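Local coordinates for protein pyruvate kinase (Cryptosporidium parvum, PDB 4DRS) that probably catalyses the last step of glycolysis, moving the phosphoryl group of phosphoenolpyruvate onto ADP to yield pyruvate and ATP, at residues R44-I49 with R380-A385; G64-G69 with S102-M107; K316-G321 with G355-M360; Q329-M334 with N376-V381; A351-S356 with T387-P392. All coordinates share one frame; numbering follows the deposited sequence.

Interaction 1 (R44-I49 with R380-A385)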
# COMPACT_ATOMS: atom_id res chain seq x y z
N ARG A 44 17.47 -24.89 -1.52
CA ARG A 44 16.54 -24.86 -0.39
C ARG A 44 17.05 -24.04 0.81
O ARG A 44 18.23 -24.10 1.17
CB ARG A 44 16.22 -26.30 0.03
CG ARG A 44 15.44 -26.43 1.33
CD ARG A 44 15.26 -27.88 1.74
NE ARG A 44 16.47 -28.68 1.54
CZ ARG A 44 17.52 -28.69 2.35
NH1 ARG A 44 17.54 -27.94 3.45
NH2 ARG A 44 18.55 -29.46 2.07
N LYS A 45 16.15 -23.26 1.40
CA LYS A 45 16.49 -22.40 2.53
C LYS A 45 16.07 -23.00 3.87
O LYS A 45 16.80 -22.91 4.85
CB LYS A 45 15.86 -21.01 2.37
CG LYS A 45 16.45 -20.21 1.22
CD LYS A 45 15.67 -18.93 1.00
CE LYS A 45 16.12 -18.22 -0.26
NZ LYS A 45 17.59 -18.00 -0.25
N THR A 46 14.89 -23.61 3.88
CA THR A 46 14.37 -24.24 5.08
C THR A 46 15.26 -25.40 5.51
O THR A 46 15.59 -26.28 4.71
CB THR A 46 12.93 -24.71 4.88
OG1 THR A 46 12.15 -23.64 4.34
CG2 THR A 46 12.31 -25.17 6.21
N GLN A 47 15.66 -25.39 6.78
CA GLN A 47 16.52 -26.41 7.33
C GLN A 47 15.73 -27.68 7.62
O GLN A 47 14.52 -27.63 7.88
CB GLN A 47 17.20 -25.90 8.60
CG GLN A 47 17.97 -24.59 8.42
CD GLN A 47 19.31 -24.74 7.71
OE1 GLN A 47 19.64 -25.81 7.18
NE2 GLN A 47 20.09 -23.67 7.70
N ILE A 48 16.41 -28.82 7.59
CA ILE A 48 15.77 -30.11 7.80
C ILE A 48 16.41 -30.84 8.97
O ILE A 48 17.62 -31.08 8.98
CB ILE A 48 15.81 -30.99 6.53
CG1 ILE A 48 14.95 -30.38 5.42
CG2 ILE A 48 15.36 -32.41 6.84
CD1 ILE A 48 15.03 -31.10 4.09
N ILE A 49 15.57 -31.17 9.95
CA ILE A 49 15.96 -32.00 11.08
C ILE A 49 15.50 -33.44 10.85
O ILE A 49 14.34 -33.67 10.50
CB ILE A 49 15.37 -31.47 12.41
CG1 ILE A 49 15.82 -30.03 12.66
CG2 ILE A 49 15.78 -32.37 13.57
CD1 ILE A 49 15.23 -29.41 13.92
N ARG A 380 12.74 -31.28 -1.60
CA ARG A 380 12.24 -30.76 -2.87
C ARG A 380 10.97 -29.93 -2.66
O ARG A 380 10.82 -28.85 -3.26
CB ARG A 380 11.98 -31.90 -3.86
CG ARG A 380 13.14 -32.87 -4.00
CD ARG A 380 13.72 -32.94 -5.40
NE ARG A 380 12.78 -33.55 -6.35
CZ ARG A 380 12.47 -34.85 -6.40
NH1 ARG A 380 13.02 -35.71 -5.54
NH2 ARG A 380 11.61 -35.28 -7.30
N VAL A 381 10.08 -30.42 -1.80
CA VAL A 381 8.87 -29.68 -1.42
C VAL A 381 9.22 -28.30 -0.85
O VAL A 381 8.64 -27.30 -1.28
CB VAL A 381 8.00 -30.46 -0.41
CG1 VAL A 381 6.90 -29.57 0.16
CG2 VAL A 381 7.40 -31.69 -1.07
N CYS A 382 10.16 -28.26 0.09
CA CYS A 382 10.61 -27.00 0.68
C CYS A 382 11.06 -26.02 -0.40
O CYS A 382 10.61 -24.87 -0.42
CB CYS A 382 11.74 -27.22 1.69
SG CYS A 382 11.21 -28.00 3.22
N ALA A 383 11.94 -26.48 -1.28
CA ALA A 383 12.47 -25.67 -2.38
C ALA A 383 11.34 -25.15 -3.28
O ALA A 383 11.35 -23.99 -3.69
CB ALA A 383 13.47 -26.47 -3.20
N GLN A 384 10.37 -26.01 -3.55
CA GLN A 384 9.22 -25.65 -4.37
C GLN A 384 8.35 -24.60 -3.68
O GLN A 384 7.92 -23.63 -4.32
CB GLN A 384 8.42 -26.91 -4.72
CG GLN A 384 7.75 -26.89 -6.08
CD GLN A 384 8.69 -26.53 -7.23
OE1 GLN A 384 9.80 -27.04 -7.33
NE2 GLN A 384 8.22 -25.66 -8.11
N ALA A 385 8.11 -24.76 -2.38
CA ALA A 385 7.29 -23.82 -1.60
C ALA A 385 7.95 -22.45 -1.51
O ALA A 385 7.26 -21.42 -1.51
CB ALA A 385 7.01 -24.38 -0.21

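Interaction 2 (G64-G69 with S102-M107). With SO4 (sulfate ion), chain D.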
# COMPACT_ATOMS: atom_id res chain seq x y z
N GLY A 64 24.15 -40.62 3.69
CA GLY A 64 23.01 -40.53 2.80
C GLY A 64 22.05 -39.42 3.21
O GLY A 64 21.64 -38.62 2.37
N LEU A 65 21.72 -39.37 4.50
CA LEU A 65 20.83 -38.34 5.04
C LEU A 65 21.37 -36.92 4.83
O LEU A 65 20.59 -36.00 4.54
CB LEU A 65 20.53 -38.58 6.52
CG LEU A 65 19.68 -39.81 6.86
CD1 LEU A 65 19.65 -40.01 8.37
CD2 LEU A 65 18.27 -39.69 6.30
N ILE A 66 22.68 -36.75 4.99
CA ILE A 66 23.32 -35.47 4.68
C ILE A 66 23.14 -35.13 3.19
O ILE A 66 22.77 -34.00 2.85
CB ILE A 66 24.82 -35.47 5.07
CG1 ILE A 66 24.98 -35.73 6.58
CG2 ILE A 66 25.49 -34.16 4.67
CD1 ILE A 66 26.40 -35.99 7.04
N ASP A 67 23.38 -36.10 2.31
CA ASP A 67 23.25 -35.90 0.86
C ASP A 67 21.83 -35.54 0.44
O ASP A 67 21.63 -34.80 -0.53
CB ASP A 67 23.74 -37.12 0.09
CG ASP A 67 25.25 -37.25 0.09
OD1 ASP A 67 25.95 -36.29 0.47
OD2 ASP A 67 25.76 -38.33 -0.31
N LYS A 68 20.85 -36.06 1.17
CA LYS A 68 19.44 -35.81 0.88
C LYS A 68 18.97 -34.47 1.44
O LYS A 68 17.95 -33.93 1.01
CB LYS A 68 18.55 -36.94 1.40
CG LYS A 68 18.96 -38.36 0.99
CD LYS A 68 18.76 -38.63 -0.49
CE LYS A 68 19.26 -40.01 -0.86
NZ LYS A 68 19.28 -40.21 -2.34
N GLY A 69 19.70 -33.93 2.42
CA GLY A 69 19.41 -32.60 2.94
C GLY A 69 19.37 -32.38 4.44
O GLY A 69 18.95 -31.31 4.89
N SER A 102 29.85 -29.88 4.37
CA SER A 102 28.59 -29.81 5.10
C SER A 102 28.85 -29.58 6.58
O SER A 102 29.89 -29.96 7.11
CB SER A 102 27.76 -31.07 4.90
OG SER A 102 27.14 -31.07 3.62
N THR A 103 27.88 -28.94 7.23
CA THR A 103 27.89 -28.76 8.68
C THR A 103 26.64 -29.43 9.21
O THR A 103 25.54 -29.18 8.72
CB THR A 103 27.93 -27.26 9.06
OG1 THR A 103 29.01 -26.61 8.39
CG2 THR A 103 28.12 -27.09 10.56
N VAL A 104 26.80 -30.29 10.21
CA VAL A 104 25.67 -30.99 10.82
C VAL A 104 25.57 -30.61 12.30
O VAL A 104 26.53 -30.78 13.06
CB VAL A 104 25.79 -32.53 10.67
CG1 VAL A 104 24.60 -33.23 11.31
CG2 VAL A 104 25.92 -32.92 9.21
N GLY A 105 24.41 -30.10 12.70
CA GLY A 105 24.14 -29.84 14.11
C GLY A 105 23.57 -31.08 14.77
O GLY A 105 22.95 -31.92 14.11
N ILE A 106 23.78 -31.20 16.08
CA ILE A 106 23.25 -32.34 16.83
C ILE A 106 22.34 -31.87 17.96
O ILE A 106 22.72 -31.02 18.76
CB ILE A 106 24.36 -33.29 17.35
CG1 ILE A 106 25.31 -33.67 16.21
CG2 ILE A 106 23.75 -34.55 17.95
CD1 ILE A 106 26.55 -34.42 16.63
N MET A 107 21.14 -32.45 18.01
CA MET A 107 20.07 -32.06 18.93
C MET A 107 19.71 -33.21 19.88
O MET A 107 19.45 -34.34 19.44
CB MET A 107 18.83 -31.64 18.13
CG MET A 107 17.54 -31.49 18.94
SD MET A 107 16.08 -31.10 17.94
CE MET A 107 16.33 -29.35 17.60
S SO4 D . 26.08 -26.09 4.99
O1 SO4 D . 27.31 -25.93 4.18
O2 SO4 D . 24.89 -25.74 4.17
O3 SO4 D . 25.99 -27.51 5.41
O4 SO4 D . 26.16 -25.19 6.17

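Interaction 3 (K316-G321 with G355-M360)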
# COMPACT_ATOMS: atom_id res chain seq x y z
N LYS A 316 4.56 -15.37 15.34
CA LYS A 316 5.16 -14.74 16.51
C LYS A 316 6.68 -14.98 16.60
O LYS A 316 7.42 -14.07 16.97
CB LYS A 316 4.47 -15.21 17.80
CG LYS A 316 3.07 -14.65 17.96
CD LYS A 316 2.45 -15.11 19.27
CE LYS A 316 1.31 -14.19 19.68
NZ LYS A 316 1.06 -14.28 21.14
N CYS A 317 7.12 -16.19 16.24
CA CYS A 317 8.55 -16.49 16.19
C CYS A 317 9.26 -15.71 15.09
O CYS A 317 10.39 -15.26 15.27
CB CYS A 317 8.80 -17.99 16.00
SG CYS A 317 8.35 -18.98 17.45
N ASN A 318 8.58 -15.54 13.95
CA ASN A 318 9.11 -14.74 12.84
C ASN A 318 9.33 -13.28 13.26
O ASN A 318 10.39 -12.70 12.98
CB ASN A 318 8.19 -14.79 11.62
CG ASN A 318 8.18 -16.15 10.93
OD1 ASN A 318 7.42 -16.36 9.98
ND2 ASN A 318 9.01 -17.09 11.39
N VAL A 319 8.34 -12.70 13.94
CA VAL A 319 8.41 -11.31 14.42
C VAL A 319 9.49 -11.14 15.49
O VAL A 319 10.20 -10.13 15.51
CB VAL A 319 7.03 -10.83 14.97
CG1 VAL A 319 7.15 -9.51 15.71
CG2 VAL A 319 6.01 -10.72 13.84
N ALA A 320 9.63 -12.14 16.37
CA ALA A 320 10.65 -12.10 17.42
C ALA A 320 12.04 -12.44 16.89
O ALA A 320 13.04 -12.23 17.59
CB ALA A 320 10.28 -13.03 18.56
N GLY A 321 12.12 -12.95 15.66
CA GLY A 321 13.38 -13.40 15.10
C GLY A 321 13.96 -14.61 15.82
O GLY A 321 15.18 -14.77 15.89
N GLY A 355 6.14 -19.61 7.49
CA GLY A 355 7.34 -18.92 7.95
C GLY A 355 8.27 -19.78 8.78
O GLY A 355 9.17 -19.26 9.45
N SER A 356 8.07 -21.09 8.74
CA SER A 356 8.89 -22.03 9.50
C SER A 356 10.37 -22.03 9.08
O SER A 356 10.69 -22.03 7.89
CB SER A 356 8.30 -23.43 9.37
OG SER A 356 8.79 -24.27 10.39
N ASP A 357 11.26 -22.04 10.06
CA ASP A 357 12.70 -22.09 9.81
C ASP A 357 13.20 -23.50 9.48
O ASP A 357 14.04 -23.66 8.59
CB ASP A 357 13.49 -21.53 11.01
CG ASP A 357 13.51 -20.01 11.03
OD1 ASP A 357 12.50 -19.40 11.45
OD2 ASP A 357 14.54 -19.42 10.64
N CYS A 358 12.69 -24.49 10.21
CA CYS A 358 13.05 -25.89 9.97
C CYS A 358 11.82 -26.76 9.94
O CYS A 358 10.80 -26.45 10.56
CB CYS A 358 13.96 -26.45 11.07
SG CYS A 358 15.21 -25.33 11.69
N VAL A 359 11.94 -27.87 9.24
CA VAL A 359 10.97 -28.95 9.30
C VAL A 359 11.67 -30.18 9.86
O VAL A 359 12.87 -30.37 9.64
CB VAL A 359 10.32 -29.23 7.92
CG1 VAL A 359 9.45 -28.06 7.51
CG2 VAL A 359 11.38 -29.50 6.86
N MET A 360 10.92 -30.99 10.59
CA MET A 360 11.49 -32.16 11.25
C MET A 360 10.78 -33.44 10.86
O MET A 360 9.55 -33.51 10.87
CB MET A 360 11.45 -31.97 12.76
CG MET A 360 12.20 -33.04 13.54
SD MET A 360 11.98 -32.84 15.31
CE MET A 360 10.70 -34.05 15.63
O HOH W 1 11.12 -17.56 13.01

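Interaction 4 (Q329-M334 with N376-V381)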
# COMPACT_ATOMS: atom_id res chain seq x y z
N GLN A 329 5.29 -34.88 12.66
CA GLN A 329 5.47 -36.11 11.89
C GLN A 329 4.72 -36.00 10.56
O GLN A 329 3.73 -36.70 10.32
CB GLN A 329 5.04 -37.35 12.69
CG GLN A 329 5.60 -38.66 12.16
CD GLN A 329 5.13 -39.86 12.95
OE1 GLN A 329 3.94 -40.16 13.01
NE2 GLN A 329 6.07 -40.56 13.57
N MET A 330 5.21 -35.11 9.70
CA MET A 330 4.49 -34.72 8.49
C MET A 330 4.35 -35.82 7.43
O MET A 330 3.39 -35.81 6.66
CB MET A 330 5.13 -33.47 7.87
CG MET A 330 4.92 -32.20 8.68
SD MET A 330 5.98 -32.09 10.14
CE MET A 330 7.48 -31.48 9.38
N LEU A 331 5.28 -36.77 7.41
CA LEU A 331 5.28 -37.81 6.38
C LEU A 331 5.03 -39.22 6.94
O LEU A 331 5.80 -40.15 6.69
CB LEU A 331 6.57 -37.76 5.54
CG LEU A 331 7.05 -36.43 4.94
CD1 LEU A 331 8.40 -36.61 4.26
CD2 LEU A 331 6.05 -35.83 3.96
N GLU A 332 3.92 -39.37 7.67
CA GLU A 332 3.53 -40.66 8.27
C GLU A 332 3.54 -41.82 7.28
O GLU A 332 4.12 -42.87 7.57
CB GLU A 332 2.13 -40.56 8.90
CG GLU A 332 2.07 -39.83 10.23
CD GLU A 332 0.65 -39.62 10.72
OE1 GLU A 332 -0.17 -39.07 9.94
OE2 GLU A 332 0.35 -39.98 11.87
N SER A 333 2.91 -41.62 6.13
CA SER A 333 2.78 -42.64 5.09
C SER A 333 4.12 -43.17 4.56
O SER A 333 4.15 -44.17 3.85
CB SER A 333 1.92 -42.12 3.93
OG SER A 333 2.01 -42.96 2.79
N MET A 334 5.21 -42.50 4.92
CA MET A 334 6.54 -42.87 4.41
C MET A 334 7.34 -43.76 5.36
O MET A 334 8.56 -43.87 5.26
CB MET A 334 7.33 -41.62 4.01
CG MET A 334 6.65 -40.82 2.91
SD MET A 334 7.73 -39.61 2.12
CE MET A 334 8.69 -40.67 1.04
N ASN A 376 14.47 -36.63 0.91
CA ASN A 376 14.62 -36.11 -0.44
C ASN A 376 13.35 -35.44 -0.95
O ASN A 376 13.39 -34.35 -1.52
CB ASN A 376 15.08 -37.24 -1.37
CG ASN A 376 15.56 -36.72 -2.70
OD1 ASN A 376 14.77 -36.53 -3.63
ND2 ASN A 376 16.86 -36.48 -2.81
N VAL A 377 12.22 -36.11 -0.73
CA VAL A 377 10.90 -35.55 -1.02
C VAL A 377 10.67 -34.24 -0.25
O VAL A 377 10.32 -33.21 -0.84
CB VAL A 377 9.79 -36.60 -0.72
CG1 VAL A 377 8.43 -35.95 -0.52
CG2 VAL A 377 9.74 -37.64 -1.82
N MET A 378 10.88 -34.28 1.07
CA MET A 378 10.68 -33.12 1.93
C MET A 378 11.52 -31.93 1.47
O MET A 378 11.04 -30.80 1.43
CB MET A 378 10.98 -33.47 3.40
CG MET A 378 10.41 -32.48 4.41
SD MET A 378 10.25 -33.09 6.11
CE MET A 378 11.94 -32.99 6.68
N SER A 379 12.77 -32.21 1.11
CA SER A 379 13.70 -31.20 0.63
C SER A 379 13.20 -30.49 -0.63
O SER A 379 13.24 -29.26 -0.72
CB SER A 379 15.08 -31.82 0.38
OG SER A 379 15.99 -30.86 -0.10
N ARG A 380 12.74 -31.28 -1.60
CA ARG A 380 12.24 -30.76 -2.87
C ARG A 380 10.97 -29.93 -2.66
O ARG A 380 10.82 -28.85 -3.26
CB ARG A 380 11.98 -31.90 -3.86
CG ARG A 380 13.14 -32.87 -4.00
CD ARG A 380 13.72 -32.94 -5.40
NE ARG A 380 12.78 -33.55 -6.35
CZ ARG A 380 12.47 -34.85 -6.40
NH1 ARG A 380 13.02 -35.71 -5.54
NH2 ARG A 380 11.61 -35.28 -7.30
N VAL A 381 10.08 -30.42 -1.80
CA VAL A 381 8.87 -29.68 -1.42
C VAL A 381 9.22 -28.30 -0.85
O VAL A 381 8.64 -27.30 -1.28
CB VAL A 381 8.00 -30.46 -0.41
CG1 VAL A 381 6.90 -29.57 0.16
CG2 VAL A 381 7.40 -31.69 -1.07

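Interaction 5 (A351-S356 with T387-P392)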
# COMPACT_ATOMS: atom_id res chain seq x y z
N ALA A 351 3.82 -25.23 5.85
CA ALA A 351 4.64 -24.89 7.02
C ALA A 351 5.75 -23.92 6.60
O ALA A 351 5.98 -22.93 7.28
CB ALA A 351 5.22 -26.14 7.67
N VAL A 352 6.40 -24.20 5.47
CA VAL A 352 7.41 -23.28 4.92
C VAL A 352 6.80 -21.91 4.61
O VAL A 352 7.38 -20.86 4.93
CB VAL A 352 8.11 -23.86 3.67
CG1 VAL A 352 9.02 -22.82 3.01
CG2 VAL A 352 8.92 -25.11 4.03
N LEU A 353 5.61 -21.91 4.01
CA LEU A 353 4.94 -20.67 3.65
C LEU A 353 4.42 -19.90 4.88
O LEU A 353 4.31 -18.67 4.84
CB LEU A 353 3.82 -20.94 2.64
CG LEU A 353 4.31 -21.31 1.23
CD1 LEU A 353 3.17 -21.82 0.37
CD2 LEU A 353 5.00 -20.12 0.57
N ASP A 354 4.13 -20.62 5.96
CA ASP A 354 3.74 -19.98 7.21
C ASP A 354 4.91 -19.23 7.85
O ASP A 354 4.71 -18.32 8.65
CB ASP A 354 3.16 -21.00 8.20
CG ASP A 354 1.80 -21.55 7.75
OD1 ASP A 354 1.20 -21.02 6.79
OD2 ASP A 354 1.32 -22.52 8.37
N GLY A 355 6.14 -19.61 7.49
CA GLY A 355 7.34 -18.92 7.95
C GLY A 355 8.27 -19.78 8.78
O GLY A 355 9.17 -19.26 9.45
N SER A 356 8.07 -21.09 8.74
CA SER A 356 8.89 -22.03 9.50
C SER A 356 10.37 -22.03 9.08
O SER A 356 10.69 -22.03 7.89
CB SER A 356 8.30 -23.43 9.37
OG SER A 356 8.79 -24.27 10.39
N THR A 387 9.62 -21.01 -3.82
CA THR A 387 9.39 -20.27 -5.08
C THR A 387 8.06 -19.50 -5.07
O THR A 387 7.85 -18.61 -5.89
CB THR A 387 9.48 -21.15 -6.35
OG1 THR A 387 8.38 -22.07 -6.39
CG2 THR A 387 10.79 -21.93 -6.39
N CYS A 388 7.17 -19.86 -4.15
CA CYS A 388 5.86 -19.22 -4.02
C CYS A 388 5.90 -17.94 -3.18
O CYS A 388 4.88 -17.26 -3.03
CB CYS A 388 4.86 -20.19 -3.39
SG CYS A 388 4.57 -21.69 -4.37
N ILE A 389 7.07 -17.62 -2.64
CA ILE A 389 7.23 -16.48 -1.75
C ILE A 389 7.45 -15.20 -2.54
O ILE A 389 8.27 -15.15 -3.45
CB ILE A 389 8.39 -16.69 -0.75
CG1 ILE A 389 8.09 -17.87 0.18
CG2 ILE A 389 8.65 -15.42 0.06
CD1 ILE A 389 9.22 -18.27 1.11
N ASP A 390 6.68 -14.17 -2.19
CA ASP A 390 6.91 -12.82 -2.68
C ASP A 390 7.89 -12.14 -1.72
O ASP A 390 7.48 -11.58 -0.70
CB ASP A 390 5.59 -12.05 -2.74
CG ASP A 390 5.67 -10.79 -3.58
OD1 ASP A 390 4.69 -10.50 -4.31
OD2 ASP A 390 6.71 -10.08 -3.52
N TYR A 391 9.18 -12.20 -2.06
CA TYR A 391 10.24 -11.75 -1.15
C TYR A 391 10.20 -10.28 -0.74
O TYR A 391 10.26 -9.98 0.45
CB TYR A 391 11.64 -12.17 -1.65
CG TYR A 391 11.94 -13.61 -1.36
CD1 TYR A 391 12.33 -14.02 -0.09
CD2 TYR A 391 11.80 -14.59 -2.35
CE1 TYR A 391 12.59 -15.35 0.19
CE2 TYR A 391 12.06 -15.92 -2.08
CZ TYR A 391 12.45 -16.29 -0.81
OH TYR A 391 12.71 -17.62 -0.55
N PRO A 392 10.09 -9.35 -1.72
CA PRO A 392 9.92 -7.94 -1.34
C PRO A 392 8.76 -7.71 -0.36
O PRO A 392 8.92 -6.96 0.60
CB PRO A 392 9.65 -7.25 -2.67
CG PRO A 392 10.38 -8.08 -3.67
CD PRO A 392 10.23 -9.50 -3.19

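Interaction 1 (R44-I49 with R380-A385)
Arg44 and Thr46 meet Cys382 and Ala383 where the first strand of the TIM barrel is about to begin and the helix 371-386, which follows the eighth strand, passes across it. The backbones are close, with Arg44 CA 4.6 Å from Ala383 CA, and small residues on the helix suit such an approach. The arginine works mainly through its aliphatic stem: CD lies 3.6 Å from Cys382 CB, and Arg44 CB rests 4.2 Å from Ala383 CB. With CG anti to the backbone N (chi1 171°), the stem runs alongside the helix, and a bend at chi3 (41°) folds the guanidinium back toward its own chain. There NH1 donates to Thr46 O at 2.9 Å, with the oxygen almost in the guanidinium plane, while NE is bonded to Ser379 of the same helix. Bonds at two of its nitrogens, NH1 and NE, therefore hold the rotation of the group. Thr46 presents its carbon side to the thiol, CB to Cys382 SG 4.1 Å, and its OG1 is bonded to Glu386, so a short branched residue serves both packing and polarity. One face of the Arg44 guanidinium is covered by Ile48, whose CD1 sits 3.7 Å above the plane, toward the rim.

Interaction 2 (G64-G69 with S102-M107)
Ile66, on the first helix of the TIM barrel (59-68), packs against Ser102 and Val104, which lead into the third strand, 105-109. Its CB is the fork from which two branches reach different residues. CG2, anti to the backbone N, turns to Ser102, lying 3.7 Å from Ser102 OG and 3.8 Å from Ser102 CB. The other branch starts beside the backbone N (chi1 -59°): CG1 comes within 4.0 Å of Val104 CG2, and the extended chi2 carries CD1 onward to 3.8 Å from the same methyl. The two side chains cross obliquely, so one valine methyl rests against both carbons of the isoleucine arm. A beta-branched residue fits here because its fork touches two positions spaced along an extended chain, whose intervening Thr103 faces the other way. Gly69 ends the helix in a Schellman motif, its positive phi (134°) suiting a residue without a side chain. On the strand side a sulfate, probably from the crystallisation liquor, is hydrogen-bonded by Lys464, Lys470 and Thr471. Thr103 adds a backbone bond to it, its N donating to sulfate O3 over 3.0 Å with an N-H...O angle of 164°.

Interaction 3 (K316-G321 with G355-M360)
Asn318 reaches the carbonyl of Gly355 from above its plane: its ND2 lies 2.9 Å from Gly355 O, yet 38° out of the carbonyl plane rather than on a lone pair. From the asparagine's side the bond is ordinary, since the oxygen lies near the plane of the amide. CG stands beside the backbone N (chi1 -70°), which lays the amide across the turn leaving helix 342-354. Its other end, OD1, rests 3.3 Å from Gly355 CA. Glycine suits that place twice over: it bares its CA to the amide, and its phi of 117° belongs to the Schellman motif closing the helix. The second N-H of ND2 is given to a water at 2.7 Å, and the water donates onward to Asp357 OD1 over 2.8 Å. That carboxylate forms a salt bridge to Arg445, whose NH2 also reaches Gly355 O, and its OD2 is bonded to the backbone N of Arg467. The contact thus ties the end of the TIM-barrel helix 306-320 to the turn feeding the eighth strand, 358-361. Because the amide donates to a carbonyl and, through water, to a carboxylate, and Arg445 serves both acceptors, the negative charge of Asp357 is probably well compensated in this buried setting.

Interaction 4 (Q329-M334 with N376-V381)
Val377 O accepts the backbone N of Val381 at 3.0 Å, a regular bond of helix 371-386, and the turn it fastens offers Val377 and Met378 side by side to Leu331 and Met334. Across the contact everything is apolar. Leu331, with CG beside its backbone N (chi1 -50°), sends CD1 to the base of Met378, 4.2 Å from its CB, and the two side chains run at a slant to one another. Met334 reaches out with its terminal methyl instead: CE comes to 4.3 Å from Val377 CG2. Both are ordinary van der Waals separations. The residue types suit the contact: a long, unbranched methionine reaches from the loop to the helix, whereas the valine on the helix offers a compact, branched surface close to the backbone. The methionine of the helix has CG anti to its backbone N (chi1 -163°), and its side chain packs on Val359 and Leu361 of the eighth strand.

The polar partners come from outside the two segments. The backbone N of Leu331 is bonded to Glu364, and Arg380 makes a salt bridge to Glu304 of the second subunit. Glu332 has a weak hydrogen bond to Thr341 of that subunit and a long, weak ion pair with Arg294. In this TIM barrel the helix that follows the eighth strand packs Met378 on that strand, and the loop between the seventh strand, 324-327, and helix 342-354 closes over its flank.

Interaction 5 (A351-S356 with T387-P392)
Leu353 and Ile389 are the residues whose backbones approach most closely, 7.2 Å between their CA atoms. The first belongs to the last turn of helix 342-354, which Gly355 ends in a Schellman motif: phi swings to 117°, Gly355 N bonds to Val352 O at 3.1 Å, and Ser356 N reaches back to Ala351 O, also at 3.1 Å. Glycine suits these positive-phi angles, at which a side chain would press on the preceding carbonyl. The other chain is a linker that turns at Cys388, straightens through Ile389 (psi 131°), and enters a new helix with Asp390 at its N-cap.

One methyl carries the contact. Leu353 CD2 lies 3.8 Å from Ile389 CG1 and 4.0 Å from Cys388 CB, so it touches two successive residues of the linker. Leu353 starts with CG beside the backbone N (chi1 -72°), and its side chain slides past that of Ile389 in the opposite direction. A leucine serves well here, its branch lying far enough out to cross from helix to linker. The isoleucine uses both branches: while CG1 faces Leu353, CG2 sits over the centre of the Tyr391 ring, 3.7 Å above its plane.

The second subunit borders the contact, with its Lys311 against Leu353 and its Val308 against Cys388. Within the chain, Val352 packs on Ala385 and Glu386 at the end of helix 371-386. The linker from that helix to helix 391-401 thus runs past the last turn of helix 342-354, the helix whose chain leads through Gly355 into strand 358-361.

Interactions 1, 3 and 4 converge where the TIM barrel closes. Strand 47-51 of interaction 1 pairs with strand 358-361 of interaction 3, Gln47 O lying 2.9 Å from Val359 N, and interactions 1 and 4 share helix 371-386, where Arg44 NE is 2.8 Å from Ser379 OG. Interaction 5 extends this cluster outward: its centre is about 10 Å from that of interaction 1 and about 11 Å from that of interaction 3, with which it shares Gly355 and Ser356. Interaction 2 joins the helix after strand 47-51 to the third strand, touching interaction 1 through Gly69 and Met107. Arg74, which binds ADP though none is bound here, has its side chain about 10 Å from that of Val104 and 11 Å from that of Met378.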